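Local structure of Sso-CP2 metallo-carboxypetidase (Sulfolobus solfataricus, 4MMO) at residues A[146-151]-A[388-393]; A[175-180]-A[349-354]; A[111-116]-A[131-136]. The protein is a zinc-dependent hydrolase of the M20 peptidase family that probably acts as a carboxypeptidase, removing residues from the C-terminal ends of peptides. One frame throughout, in Å; residues are numbered along the deposited sequence.

Contact 1 of 3, residues A[146-151]-A[388-393]; sequences DYIEKN and YKLGIR
In I148 a chi1 of -71° swings CG1 to the side of the backbone N and turns CG2 away from it, where CG2 meets L390, whose own chain comes in at about a right angle. CG2 lies 3.6 Å from CG of L390 and reaches both of its methyls, 4.1 Å from CD1 and 4.0 Å from CD2, so one methyl branch is set against the fork of the leucine. At the adjoining positions, E149 and K389 meet through bends at their second torsions (chi2 -75° in E149, -58° in K389). OE2 of E149 lies alongside the methylene chain of K389, 3.5 Å from its CG and 3.3 Å from its CD. The ammonium runs on past the carboxylate, with NZ of K389 4.4 Å from OE2 of E149, too far for a salt bridge but near enough for some electrostatic attraction; NZ of K389 also has a long, weak ion pair with E145. The outer pair is therefore polar and the inner pair apolar, with I148 buried and also resting on L155, L385 and F386. L390 packs in turn on L67 of strand 65-71. Behind it, G391 is the first residue to leave helical angles and takes a positive phi, where the chain turns away toward strand 395-396. The arrangement joins the ends of helices 144-149 and 383-389 on one face of the mixed sheet, as in an alpha/beta zinc-peptidase domain.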
ATOM      1  N   ASP A 146       5.604 -21.711  23.793  1.00 47.14           N
ATOM      2  CA  ASP A 146       5.401 -21.595  25.233  1.00 60.60           C
ATOM      3  C   ASP A 146       4.769 -22.863  25.789  1.00 55.12           C
ATOM      4  O   ASP A 146       5.124 -23.322  26.873  1.00 45.72           O
ATOM      5  CB  ASP A 146       4.514 -20.390  25.563  1.00 78.50           C
ATOM      6  CG  ASP A 146       5.210 -19.064  25.317  1.00 88.59           C
ATOM      7  OD1 ASP A 146       6.454 -19.015  25.406  1.00 86.69           O
ATOM      8  OD2 ASP A 146       4.510 -18.068  25.040  1.00108.86           O
ATOM      9  N   TYR A 147       3.833 -23.432  25.041  1.00 38.44           N
ATOM     10  CA  TYR A 147       3.206 -24.677  25.457  1.00 51.44           C
ATOM     11  C   TYR A 147       4.199 -25.842  25.436  1.00 51.30           C
ATOM     12  O   TYR A 147       4.215 -26.672  26.344  1.00 53.16           O
ATOM     13  CB  TYR A 147       2.011 -25.003  24.566  1.00 53.76           C
ATOM     14  CG  TYR A 147       1.580 -26.437  24.693  1.00 50.99           C
ATOM     15  CD1 TYR A 147       0.847 -26.867  25.790  1.00 63.34           C
ATOM     16  CD2 TYR A 147       1.920 -27.369  23.726  1.00 44.46           C
ATOM     17  CE1 TYR A 147       0.461 -28.184  25.914  1.00 67.32           C
ATOM     18  CE2 TYR A 147       1.537 -28.685  23.843  1.00 58.57           C
ATOM     19  CZ  TYR A 147       0.809 -29.090  24.938  1.00 56.23           C
ATOM     20  OH  TYR A 147       0.425 -30.403  25.056  1.00 68.22           O
ATOM     21  N   ILE A 148       5.027 -25.904  24.399  1.00 41.32           N
ATOM     22  CA  ILE A 148       5.963 -27.015  24.249  1.00 42.80           C
ATOM     23  C   ILE A 148       7.055 -26.965  25.312  1.00 48.65           C
ATOM     24  O   ILE A 148       7.443 -27.998  25.858  1.00 43.40           O
ATOM     25  CB  ILE A 148       6.591 -27.039  22.836  1.00 48.46           C
ATOM     26  CG1 ILE A 148       5.533 -27.457  21.812  1.00 45.76           C
ATOM     27  CG2 ILE A 148       7.787 -28.000  22.776  1.00 37.84           C
ATOM     28  CD1 ILE A 148       5.984 -27.364  20.368  1.00 44.36           C
ATOM     29  N   GLU A 149       7.542 -25.766  25.613  1.00 44.72           N
ATOM     30  CA  GLU A 149       8.639 -25.620  26.566  1.00 51.31           C
ATOM     31  C   GLU A 149       8.242 -26.038  27.983  1.00 57.02           C
ATOM     32  O   GLU A 149       9.105 -26.358  28.798  1.00 53.28           O
ATOM     33  CB  GLU A 149       9.161 -24.181  26.575  1.00 45.35           C
ATOM     34  CG  GLU A 149       9.757 -23.717  25.247  1.00 52.98           C
ATOM     35  CD  GLU A 149      11.131 -24.309  24.961  1.00 64.44           C
ATOM     36  OE1 GLU A 149      11.514 -25.307  25.606  1.00 61.29           O
ATOM     37  OE2 GLU A 149      11.833 -23.765  24.084  1.00 53.54           O
ATOM     38  N   LYS A 150       6.942 -26.039  28.271  1.00 41.01           N
ATOM     39  CA  LYS A 150       6.456 -26.426  29.596  1.00 48.48           C
ATOM     40  C   LYS A 150       6.052 -27.905  29.642  1.00 40.40           C
ATOM     41  O   LYS A 150       5.737 -28.433  30.709  1.00 56.73           O
ATOM     42  CB  LYS A 150       5.278 -25.536  30.017  1.00 56.79           C
ATOM     43  CG  LYS A 150       3.905 -26.098  29.674  1.00 90.14           C
ATOM     44  CD  LYS A 150       2.792 -25.090  29.926  1.00 96.13           C
ATOM     45  CE  LYS A 150       1.422 -25.758  29.920  1.00 82.05           C
ATOM     46  NZ  LYS A 150       1.222 -26.643  31.103  1.00 82.57           N
ATOM     47  N   ASN A 151       6.076 -28.567  28.487  1.00 38.77           N
ATOM     48  CA  ASN A 151       5.632 -29.955  28.379  1.00 39.47           C
ATOM     49  C   ASN A 151       6.642 -30.841  27.655  1.00 45.16           C
ATOM     50  O   ASN A 151       6.264 -31.815  27.005  1.00 45.74           O
ATOM     51  CB  ASN A 151       4.282 -30.012  27.657  1.00 40.39           C
ATOM     52  CG  ASN A 151       3.175 -29.324  28.438  1.00 57.86           C
ATOM     53  OD1 ASN A 151       2.638 -28.300  28.012  1.00 45.11           O
ATOM     54  ND2 ASN A 151       2.828 -29.888  29.584  1.00 45.27           N
ATOM     55  N   TYR A 388      14.480 -28.546  17.606  1.00 47.75           N
ATOM     56  CA  TYR A 388      15.436 -27.823  18.443  1.00 40.22           C
ATOM     57  C   TYR A 388      15.033 -27.754  19.910  1.00 38.28           C
ATOM     58  O   TYR A 388      15.880 -27.896  20.792  1.00 54.07           O
ATOM     59  CB  TYR A 388      15.657 -26.412  17.895  1.00 27.94           C
ATOM     60  CG  TYR A 388      16.279 -26.406  16.517  1.00 31.69           C
ATOM     61  CD1 TYR A 388      17.398 -27.179  16.237  1.00 38.86           C
ATOM     62  CD2 TYR A 388      15.737 -25.646  15.494  1.00 31.30           C
ATOM     63  CE1 TYR A 388      17.967 -27.186  14.980  1.00 49.28           C
ATOM     64  CE2 TYR A 388      16.301 -25.646  14.228  1.00 43.57           C
ATOM     65  CZ  TYR A 388      17.413 -26.418  13.979  1.00 48.58           C
ATOM     66  OH  TYR A 388      17.976 -26.423  12.723  1.00 59.03           O
ATOM     67  N   LYS A 389      13.750 -27.537  20.179  1.00 40.40           N
ATOM     68  CA  LYS A 389      13.300 -27.378  21.557  1.00 43.73           C
ATOM     69  C   LYS A 389      12.983 -28.728  22.199  1.00 46.06           C
ATOM     70  O   LYS A 389      13.333 -28.961  23.353  1.00 59.52           O
ATOM     71  CB  LYS A 389      12.100 -26.434  21.636  1.00 35.11           C
ATOM     72  CG  LYS A 389      12.281 -25.144  20.853  1.00 38.88           C
ATOM     73  CD  LYS A 389      13.513 -24.371  21.310  1.00 46.82           C
ATOM     74  CE  LYS A 389      13.640 -23.047  20.572  1.00 53.63           C
ATOM     75  NZ  LYS A 389      14.702 -22.172  21.148  1.00 55.48           N
ATOM     76  N   LEU A 390      12.334 -29.616  21.450  1.00 51.94           N
ATOM     77  CA  LEU A 390      12.040 -30.962  21.944  1.00 40.77           C
ATOM     78  C   LEU A 390      13.178 -31.934  21.645  1.00 44.08           C
ATOM     79  O   LEU A 390      13.185 -33.061  22.140  1.00 49.47           O
ATOM     80  CB  LEU A 390      10.738 -31.497  21.342  1.00 39.20           C
ATOM     81  CG  LEU A 390       9.427 -31.154  22.052  1.00 52.13           C
ATOM     82  CD1 LEU A 390       8.266 -31.786  21.302  1.00 49.18           C
ATOM     83  CD2 LEU A 390       9.424 -31.616  23.503  1.00 47.90           C
ATOM     84  N   GLY A 391      14.128 -31.503  20.825  1.00 41.93           N
ATOM     85  CA  GLY A 391      15.301 -32.307  20.541  1.00 41.83           C
ATOM     86  C   GLY A 391      15.009 -33.565  19.744  1.00 46.69           C
ATOM     87  O   GLY A 391      15.723 -34.557  19.880  1.00 45.49           O
ATOM     88  N   ILE A 392      13.967 -33.533  18.916  1.00 41.67           N
ATOM     89  CA  ILE A 392      13.630 -34.676  18.069  1.00 35.80           C
ATOM     90  C   ILE A 392      14.232 -34.508  16.677  1.00 47.44           C
ATOM     91  O   ILE A 392      13.643 -33.876  15.799  1.00 45.20           O
ATOM     92  CB  ILE A 392      12.110 -34.885  17.952  1.00 41.78           C
ATOM     93  CG1 ILE A 392      11.484 -34.990  19.346  1.00 42.07           C
ATOM     94  CG2 ILE A 392      11.818 -36.144  17.140  1.00 32.01           C
ATOM     95  CD1 ILE A 392       9.974 -35.134  19.342  1.00 38.54           C
ATOM     96  N   ARG A 393      15.403 -35.103  16.489  1.00 48.17           N
ATOM     97  CA  ARG A 393      16.174 -34.965  15.260  1.00 51.99           C
ATOM     98  C   ARG A 393      15.494 -35.678  14.094  1.00 37.73           C
ATOM     99  O   ARG A 393      15.558 -35.225  12.950  1.00 33.48           O
ATOM    100  CB  ARG A 393      17.578 -35.540  15.478  1.00 40.73           C
ATOM    101  CG  ARG A 393      18.631 -35.049  14.497  1.00 87.06           C
ATOM    102  CD  ARG A 393      20.009 -35.621  14.826  1.00 87.06           C
TER

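Contact 2 of 3, residues A[175-180]-A[349-354]; sequences IVLGVK and TSVNST
L177 and T349 meet first through their backbones: N of T349 donates to O of L177 at 2.8 Å, with an N-H...O angle of 157° and a nearly linear C=O...N angle of 168°. OG1 of T349 also comes close, 3.2 Å from O of L177, but its hydrogen-bond partner is the carbonyl of A395. Beside this polar join, CB of L177 lies 3.7 Å from O of T349. With CG beside the backbone N (chi1 -50°), the leucine reaches obliquely across and carries CD1 to V351, 3.8 Å from both its CA and its CB. In the next shell, V356 of helix 354-367 packs on both L177 and V351, while V373 and V396 from neighbouring strands close on the leucine. The loop itself is shaped by an ST turn, in which N of N352 donates to OG of S350 at 2.7 Å, and S353 then N-caps helix 354-367. On the side of 175-180, backbone bonds tie I175 and L177 to strand 372-374. Strands 178-190 and 337-348 belong to the antiparallel sheet that includes the family's dimerisation region, so the bond lies where the chain passes to and from the zinc-binding part, consistent with the two-domain build of M20 peptidases. One short backbone bond thus pins the break between strands 174-176 and 178-190 to the loop, and the leucine methyl adds purely apolar contact to the valine.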
ATOM      1  N   ILE A 175       8.030 -36.140   0.063  1.00 33.45           N
ATOM      2  CA  ILE A 175       8.671 -36.310   1.358  1.00 34.39           C
ATOM      3  C   ILE A 175       9.537 -35.081   1.583  1.00 35.09           C
ATOM      4  O   ILE A 175      10.414 -34.777   0.773  1.00 44.78           O
ATOM      5  CB  ILE A 175       9.573 -37.566   1.398  1.00 37.62           C
ATOM      6  CG1 ILE A 175       8.825 -38.804   0.888  1.00 38.24           C
ATOM      7  CG2 ILE A 175      10.111 -37.798   2.804  1.00 30.68           C
ATOM      8  CD1 ILE A 175       7.650 -39.220   1.724  1.00 46.98           C
ATOM      9  N   VAL A 176       9.287 -34.377   2.681  1.00 48.93           N
ATOM     10  CA  VAL A 176       9.946 -33.103   2.935  1.00 45.07           C
ATOM     11  C   VAL A 176      10.715 -33.149   4.253  1.00 38.86           C
ATOM     12  O   VAL A 176      10.140 -33.391   5.315  1.00 37.27           O
ATOM     13  CB  VAL A 176       8.921 -31.966   2.944  1.00 38.19           C
ATOM     14  CG1 VAL A 176       9.615 -30.616   3.028  1.00 37.69           C
ATOM     15  CG2 VAL A 176       8.049 -32.043   1.686  1.00 34.07           C
ATOM     16  N   LEU A 177      12.017 -32.901   4.171  1.00 32.40           N
ATOM     17  CA  LEU A 177      12.923 -33.112   5.294  1.00 31.67           C
ATOM     18  C   LEU A 177      13.281 -31.825   6.031  1.00 42.52           C
ATOM     19  O   LEU A 177      14.313 -31.762   6.700  1.00 38.80           O
ATOM     20  CB  LEU A 177      14.213 -33.769   4.796  1.00 34.24           C
ATOM     21  CG  LEU A 177      14.035 -35.004   3.914  1.00 31.54           C
ATOM     22  CD1 LEU A 177      15.391 -35.603   3.577  1.00 37.64           C
ATOM     23  CD2 LEU A 177      13.150 -36.035   4.592  1.00 30.64           C
ATOM     24  N   GLY A 178      12.445 -30.799   5.911  1.00 31.61           N
ATOM     25  CA  GLY A 178      12.728 -29.548   6.589  1.00 26.88           C
ATOM     26  C   GLY A 178      11.859 -28.381   6.167  1.00 37.11           C
ATOM     27  O   GLY A 178      10.905 -28.534   5.411  1.00 34.31           O
ATOM     28  N   VAL A 179      12.201 -27.203   6.676  1.00 35.62           N
ATOM     29  CA  VAL A 179      11.495 -25.974   6.340  1.00 29.53           C
ATOM     30  C   VAL A 179      12.441 -24.786   6.390  1.00 32.27           C
ATOM     31  O   VAL A 179      13.453 -24.814   7.087  1.00 35.90           O
ATOM     32  CB  VAL A 179      10.350 -25.689   7.332  1.00 26.23           C
ATOM     33  CG1 VAL A 179       9.306 -26.782   7.277  1.00 31.93           C
ATOM     34  CG2 VAL A 179      10.891 -25.548   8.751  1.00 26.30           C
ATOM     35  N   LYS A 180      12.102 -23.733   5.658  1.00 37.65           N
ATOM     36  CA  LYS A 180      12.793 -22.467   5.812  1.00 32.26           C
ATOM     37  C   LYS A 180      12.273 -21.785   7.069  1.00 38.67           C
ATOM     38  O   LYS A 180      11.134 -22.014   7.481  1.00 35.57           O
ATOM     39  CB  LYS A 180      12.574 -21.579   4.592  1.00 28.15           C
ATOM     40  CG  LYS A 180      13.327 -22.040   3.352  1.00 28.83           C
ATOM     41  CD  LYS A 180      13.347 -20.953   2.296  1.00 34.59           C
ATOM     42  CE  LYS A 180      13.915 -21.448   0.979  1.00 32.05           C
ATOM     43  NZ  LYS A 180      13.931 -20.358  -0.044  1.00 39.97           N
ATOM     44  N   THR A 349      16.680 -32.192   8.089  1.00 36.08           N
ATOM     45  CA  THR A 349      16.977 -33.449   8.767  1.00 32.96           C
ATOM     46  C   THR A 349      17.456 -34.498   7.772  1.00 43.20           C
ATOM     47  O   THR A 349      17.380 -34.304   6.558  1.00 45.38           O
ATOM     48  CB  THR A 349      15.748 -33.985   9.523  1.00 40.98           C
ATOM     49  OG1 THR A 349      14.727 -34.350   8.587  1.00 42.09           O
ATOM     50  CG2 THR A 349      15.212 -32.933  10.481  1.00 44.11           C
ATOM     51  N   SER A 350      17.938 -35.616   8.300  1.00 39.29           N
ATOM     52  CA  SER A 350      18.559 -36.649   7.483  1.00 42.40           C
ATOM     53  C   SER A 350      17.552 -37.506   6.723  1.00 34.79           C
ATOM     54  O   SER A 350      16.491 -37.858   7.239  1.00 36.42           O
ATOM     55  CB  SER A 350      19.426 -37.554   8.358  1.00 37.55           C
ATOM     56  OG  SER A 350      19.751 -38.745   7.666  1.00 40.07           O
ATOM     57  N   VAL A 351      17.910 -37.857   5.494  1.00 40.76           N
ATOM     58  CA  VAL A 351      17.118 -38.776   4.691  1.00 33.77           C
ATOM     59  C   VAL A 351      17.269 -40.208   5.217  1.00 41.67           C
ATOM     60  O   VAL A 351      16.504 -41.099   4.851  1.00 42.80           O
ATOM     61  CB  VAL A 351      17.545 -38.707   3.202  1.00 48.48           C
ATOM     62  CG1 VAL A 351      18.944 -39.307   3.004  1.00 43.00           C
ATOM     63  CG2 VAL A 351      16.518 -39.388   2.300  1.00 47.07           C
ATOM     64  N   ASN A 352      18.244 -40.417   6.099  1.00 26.29           N
ATOM     65  CA  ASN A 352      18.614 -41.765   6.534  1.00 54.11           C
ATOM     66  C   ASN A 352      17.940 -42.224   7.814  1.00 44.61           C
ATOM     67  O   ASN A 352      18.149 -43.355   8.253  1.00 48.35           O
ATOM     68  CB  ASN A 352      20.130 -41.862   6.707  1.00 39.94           C
ATOM     69  CG  ASN A 352      20.866 -41.688   5.405  1.00 45.42           C
ATOM     70  OD1 ASN A 352      20.468 -42.248   4.380  1.00 46.37           O
ATOM     71  ND2 ASN A 352      21.933 -40.894   5.425  1.00 43.87           N
ATOM     72  N   SER A 353      17.139 -41.358   8.422  1.00 43.39           N
ATOM     73  CA  SER A 353      16.434 -41.741   9.634  1.00 31.50           C
ATOM     74  C   SER A 353      15.422 -42.816   9.272  1.00 23.64           C
ATOM     75  O   SER A 353      14.967 -42.892   8.129  1.00 29.79           O
ATOM     76  CB  SER A 353      15.728 -40.537  10.264  1.00 45.58           C
ATOM     77  OG  SER A 353      14.554 -40.205   9.547  1.00 41.28           O
ATOM     78  N   THR A 354      15.069 -43.646  10.243  1.00 23.59           N
ATOM     79  CA  THR A 354      14.098 -44.703  10.002  1.00 36.46           C
ATOM     80  C   THR A 354      12.706 -44.141   9.700  1.00 41.07           C
ATOM     81  O   THR A 354      11.964 -44.711   8.892  1.00 33.90           O
ATOM     82  CB  THR A 354      14.012 -45.663  11.197  1.00 45.04           C
ATOM     83  OG1 THR A 354      13.826 -44.910  12.398  1.00 51.78           O
ATOM     84  CG2 THR A 354      15.292 -46.481  11.312  1.00 48.81           C
TER

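Contact 3 of 3, residues A[111-116]-A[131-136]; sequences ARLFAI and LLYEGE
L113 and I116 on helix 102-121 meet L131 and Y133 on strand 128-134, a helix packed on a face of the mixed sheet in the alpha/beta zinc-binding domain. Helix segment 111-116 and strand segment 131-134 run nearly antiparallel, at 160°, with their axes 12.0 Å apart; the space is spanned by leucine, isoleucine and tyrosine side chains. L131 does this from the strand: its CB points toward the helix, and CG stands anti to the carbonyl carbon (chi1 -58°), from where the two methyls divide. CD1 meets CD2 of L113 at 4.0 Å, and CD2 meets CD1 of I116 at 4.1 Å, I116 and L131 sliding past each other in opposite directions. The leucine fork thus touches both helix residues, one methyl to each. The same leucine rests on I58 and I68 of the flanking strands. L113 also takes V35 and L39 of helix 24-39 as neighbours, so it packs between helix 24-39 and the sheet. Y133 points its CB to the helix too, and its side chain also touches L31 and V54. That side chain is about 6 Å from that of the zinc ligand H71, which puts this packing near the metal site, the zinc ion itself being about 11 Å from the tyrosine side chain. At the far end of the ring the hydroxyl abuts aliphatic carbon: OH of Y133 lies 3.6 Å from CG of L113 and 3.9 Å from its CD2.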
ATOM      1  N   ALA A 111      -7.293 -38.420   8.062  1.00 32.88           N
ATOM      2  CA  ALA A 111      -6.792 -39.652   7.464  1.00 35.77           C
ATOM      3  C   ALA A 111      -5.907 -40.386   8.463  1.00 29.50           C
ATOM      4  O   ALA A 111      -6.105 -41.572   8.726  1.00 34.08           O
ATOM      5  CB  ALA A 111      -6.017 -39.353   6.189  1.00 32.56           C
ATOM      6  N   ARG A 112      -4.953 -39.662   9.041  1.00 36.83           N
ATOM      7  CA  ARG A 112      -4.031 -40.240  10.009  1.00 36.49           C
ATOM      8  C   ARG A 112      -4.776 -40.842  11.196  1.00 44.85           C
ATOM      9  O   ARG A 112      -4.413 -41.912  11.685  1.00 42.76           O
ATOM     10  CB  ARG A 112      -3.043 -39.185  10.504  1.00 31.05           C
ATOM     11  CG  ARG A 112      -2.078 -38.698   9.441  1.00 26.09           C
ATOM     12  CD  ARG A 112      -1.160 -37.625   9.989  1.00 29.46           C
ATOM     13  NE  ARG A 112      -0.147 -37.227   9.016  1.00 35.25           N
ATOM     14  CZ  ARG A 112       0.764 -36.283   9.226  1.00 30.72           C
ATOM     15  NH1 ARG A 112       0.794 -35.628  10.379  1.00 35.91           N
ATOM     16  NH2 ARG A 112       1.644 -35.989   8.281  1.00 30.05           N
ATOM     17  N   LEU A 113      -5.819 -40.152  11.651  1.00 37.75           N
ATOM     18  CA  LEU A 113      -6.624 -40.619  12.780  1.00 36.53           C
ATOM     19  C   LEU A 113      -7.305 -41.946  12.474  1.00 37.95           C
ATOM     20  O   LEU A 113      -7.349 -42.840  13.316  1.00 35.08           O
ATOM     21  CB  LEU A 113      -7.696 -39.587  13.145  1.00 31.90           C
ATOM     22  CG  LEU A 113      -7.446 -38.673  14.343  1.00 46.22           C
ATOM     23  CD1 LEU A 113      -8.623 -37.719  14.509  1.00 47.00           C
ATOM     24  CD2 LEU A 113      -7.236 -39.465  15.622  1.00 57.76           C
ATOM     25  N   PHE A 114      -7.851 -42.064  11.269  1.00 31.51           N
ATOM     26  CA  PHE A 114      -8.555 -43.273  10.885  1.00 31.01           C
ATOM     27  C   PHE A 114      -7.583 -44.428  10.620  1.00 45.22           C
ATOM     28  O   PHE A 114      -7.934 -45.588  10.822  1.00 43.13           O
ATOM     29  CB  PHE A 114      -9.467 -43.010   9.685  1.00 33.91           C
ATOM     30  CG  PHE A 114     -10.816 -42.467  10.072  1.00 37.60           C
ATOM     31  CD1 PHE A 114     -11.782 -43.305  10.603  1.00 45.39           C
ATOM     32  CD2 PHE A 114     -11.109 -41.119   9.929  1.00 33.00           C
ATOM     33  CE1 PHE A 114     -13.019 -42.815  10.973  1.00 51.36           C
ATOM     34  CE2 PHE A 114     -12.346 -40.623  10.297  1.00 45.32           C
ATOM     35  CZ  PHE A 114     -13.302 -41.471  10.820  1.00 49.06           C
ATOM     36  N   ALA A 115      -6.362 -44.113  10.195  1.00 33.67           N
ATOM     37  CA  ALA A 115      -5.328 -45.136  10.053  1.00 41.63           C
ATOM     38  C   ALA A 115      -5.016 -45.740  11.417  1.00 36.41           C
ATOM     39  O   ALA A 115      -4.967 -46.959  11.568  1.00 38.07           O
ATOM     40  CB  ALA A 115      -4.069 -44.552   9.433  1.00 23.23           C
ATOM     41  N   ILE A 116      -4.819 -44.880  12.412  1.00 36.11           N
ATOM     42  CA  ILE A 116      -4.508 -45.334  13.761  1.00 37.68           C
ATOM     43  C   ILE A 116      -5.641 -46.203  14.288  1.00 50.09           C
ATOM     44  O   ILE A 116      -5.402 -47.236  14.915  1.00 52.21           O
ATOM     45  CB  ILE A 116      -4.268 -44.147  14.712  1.00 34.37           C
ATOM     46  CG1 ILE A 116      -3.026 -43.369  14.273  1.00 32.67           C
ATOM     47  CG2 ILE A 116      -4.090 -44.625  16.156  1.00 37.87           C
ATOM     48  CD1 ILE A 116      -2.860 -42.022  14.967  1.00 31.65           C
ATOM     49  N   LEU A 131      -0.423 -37.399  19.949  1.00 35.60           N
ATOM     50  CA  LEU A 131      -1.055 -36.481  19.008  1.00 35.41           C
ATOM     51  C   LEU A 131      -1.001 -35.056  19.534  1.00 33.44           C
ATOM     52  O   LEU A 131      -1.302 -34.805  20.700  1.00 41.29           O
ATOM     53  CB  LEU A 131      -2.516 -36.869  18.787  1.00 36.38           C
ATOM     54  CG  LEU A 131      -2.815 -38.278  18.276  1.00 45.56           C
ATOM     55  CD1 LEU A 131      -4.323 -38.465  18.192  1.00 35.44           C
ATOM     56  CD2 LEU A 131      -2.161 -38.533  16.924  1.00 26.17           C
ATOM     57  N   LEU A 132      -0.617 -34.125  18.667  1.00 41.45           N
ATOM     58  CA  LEU A 132      -0.565 -32.716  19.036  1.00 37.62           C
ATOM     59  C   LEU A 132      -1.156 -31.862  17.927  1.00 37.60           C
ATOM     60  O   LEU A 132      -0.511 -31.615  16.909  1.00 34.62           O
ATOM     61  CB  LEU A 132       0.875 -32.283  19.326  1.00 32.26           C
ATOM     62  CG  LEU A 132       1.029 -30.926  20.019  1.00 34.55           C
ATOM     63  CD1 LEU A 132       0.433 -30.977  21.403  1.00 67.74           C
ATOM     64  CD2 LEU A 132       2.488 -30.510  20.100  1.00 44.23           C
ATOM     65  N   TYR A 133      -2.395 -31.426  18.139  1.00 38.21           N
ATOM     66  CA  TYR A 133      -3.109 -30.603  17.173  1.00 32.98           C
ATOM     67  C   TYR A 133      -3.239 -29.165  17.677  1.00 34.54           C
ATOM     68  O   TYR A 133      -3.899 -28.922  18.690  1.00 42.21           O
ATOM     69  CB  TYR A 133      -4.503 -31.176  16.932  1.00 33.74           C
ATOM     70  CG  TYR A 133      -4.521 -32.621  16.487  1.00 27.95           C
ATOM     71  CD1 TYR A 133      -3.512 -33.137  15.682  1.00 40.66           C
ATOM     72  CD2 TYR A 133      -5.555 -33.467  16.864  1.00 33.75           C
ATOM     73  CE1 TYR A 133      -3.536 -34.453  15.266  1.00 27.26           C
ATOM     74  CE2 TYR A 133      -5.589 -34.780  16.457  1.00 28.56           C
ATOM     75  CZ  TYR A 133      -4.574 -35.272  15.656  1.00 35.80           C
ATOM     76  OH  TYR A 133      -4.602 -36.586  15.249  1.00 32.68           O
ATOM     77  N   GLU A 134      -2.614 -28.220  16.972  1.00 36.07           N
ATOM     78  CA  GLU A 134      -2.701 -26.805  17.340  1.00 35.93           C
ATOM     79  C   GLU A 134      -3.718 -26.065  16.474  1.00 41.32           C
ATOM     80  O   GLU A 134      -4.185 -26.589  15.459  1.00 41.22           O
ATOM     81  CB  GLU A 134      -1.333 -26.119  17.243  1.00 30.90           C
ATOM     82  CG  GLU A 134      -0.837 -25.839  15.817  1.00 42.01           C
ATOM     83  CD  GLU A 134       0.070 -24.619  15.738  1.00 44.49           C
ATOM     84  OE1 GLU A 134      -0.193 -23.626  16.451  1.00 41.78           O
ATOM     85  OE2 GLU A 134       1.048 -24.651  14.962  1.00 38.01           O
ATOM     86  N   GLY A 135      -4.034 -24.834  16.872  1.00 36.29           N
ATOM     87  CA  GLY A 135      -5.027 -24.029  16.183  1.00 37.92           C
ATOM     88  C   GLY A 135      -4.503 -22.687  15.705  1.00 38.68           C
ATOM     89  O   GLY A 135      -5.295 -21.796  15.402  1.00 42.67           O
ATOM     90  N   GLU A 136      -3.180 -22.542  15.620  1.00 33.53           N
ATOM     91  CA  GLU A 136      -2.559 -21.268  15.244  1.00 34.73           C
ATOM     92  C   GLU A 136      -1.521 -21.396  14.129  1.00 43.15           C
ATOM     93  O   GLU A 136      -0.735 -20.473  13.905  1.00 41.46           O
ATOM     94  CB  GLU A 136      -1.879 -20.638  16.463  1.00 37.83           C
ATOM     95  CG  GLU A 136      -2.814 -20.318  17.611  1.00 42.39           C
ATOM     96  CD  GLU A 136      -2.084 -19.745  18.813  1.00 54.61           C
ATOM     97  OE1 GLU A 136      -0.886 -20.053  18.990  1.00 56.56           O
ATOM     98  OE2 GLU A 136      -2.711 -18.988  19.583  1.00 64.62           O
TER

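How the contacts relate
Contact 3 is core, all four of its touching residues being buried, whereas contacts 1 and 2 are partly buried and each has an exposed edge. Their chemistry follows: contact 3 is a leucine and isoleucine interface with a tyrosine hydroxyl, contact 1 backs an apolar pair with a charged outer one, and contact 2 depends on a backbone hydrogen bond. Contacts 1 and 3 lie against opposite faces of the mixed sheet: strand 128-134 precedes helix 144-149, and CE2 of Y147 touches CD1 of L132 at 3.5 Å. Contacts 1 and 2 meet where O of R393 lies 3.4 Å from CG2 of T349. Contacts 2 and 3 do not touch, their nearest atoms being about 9 Å apart.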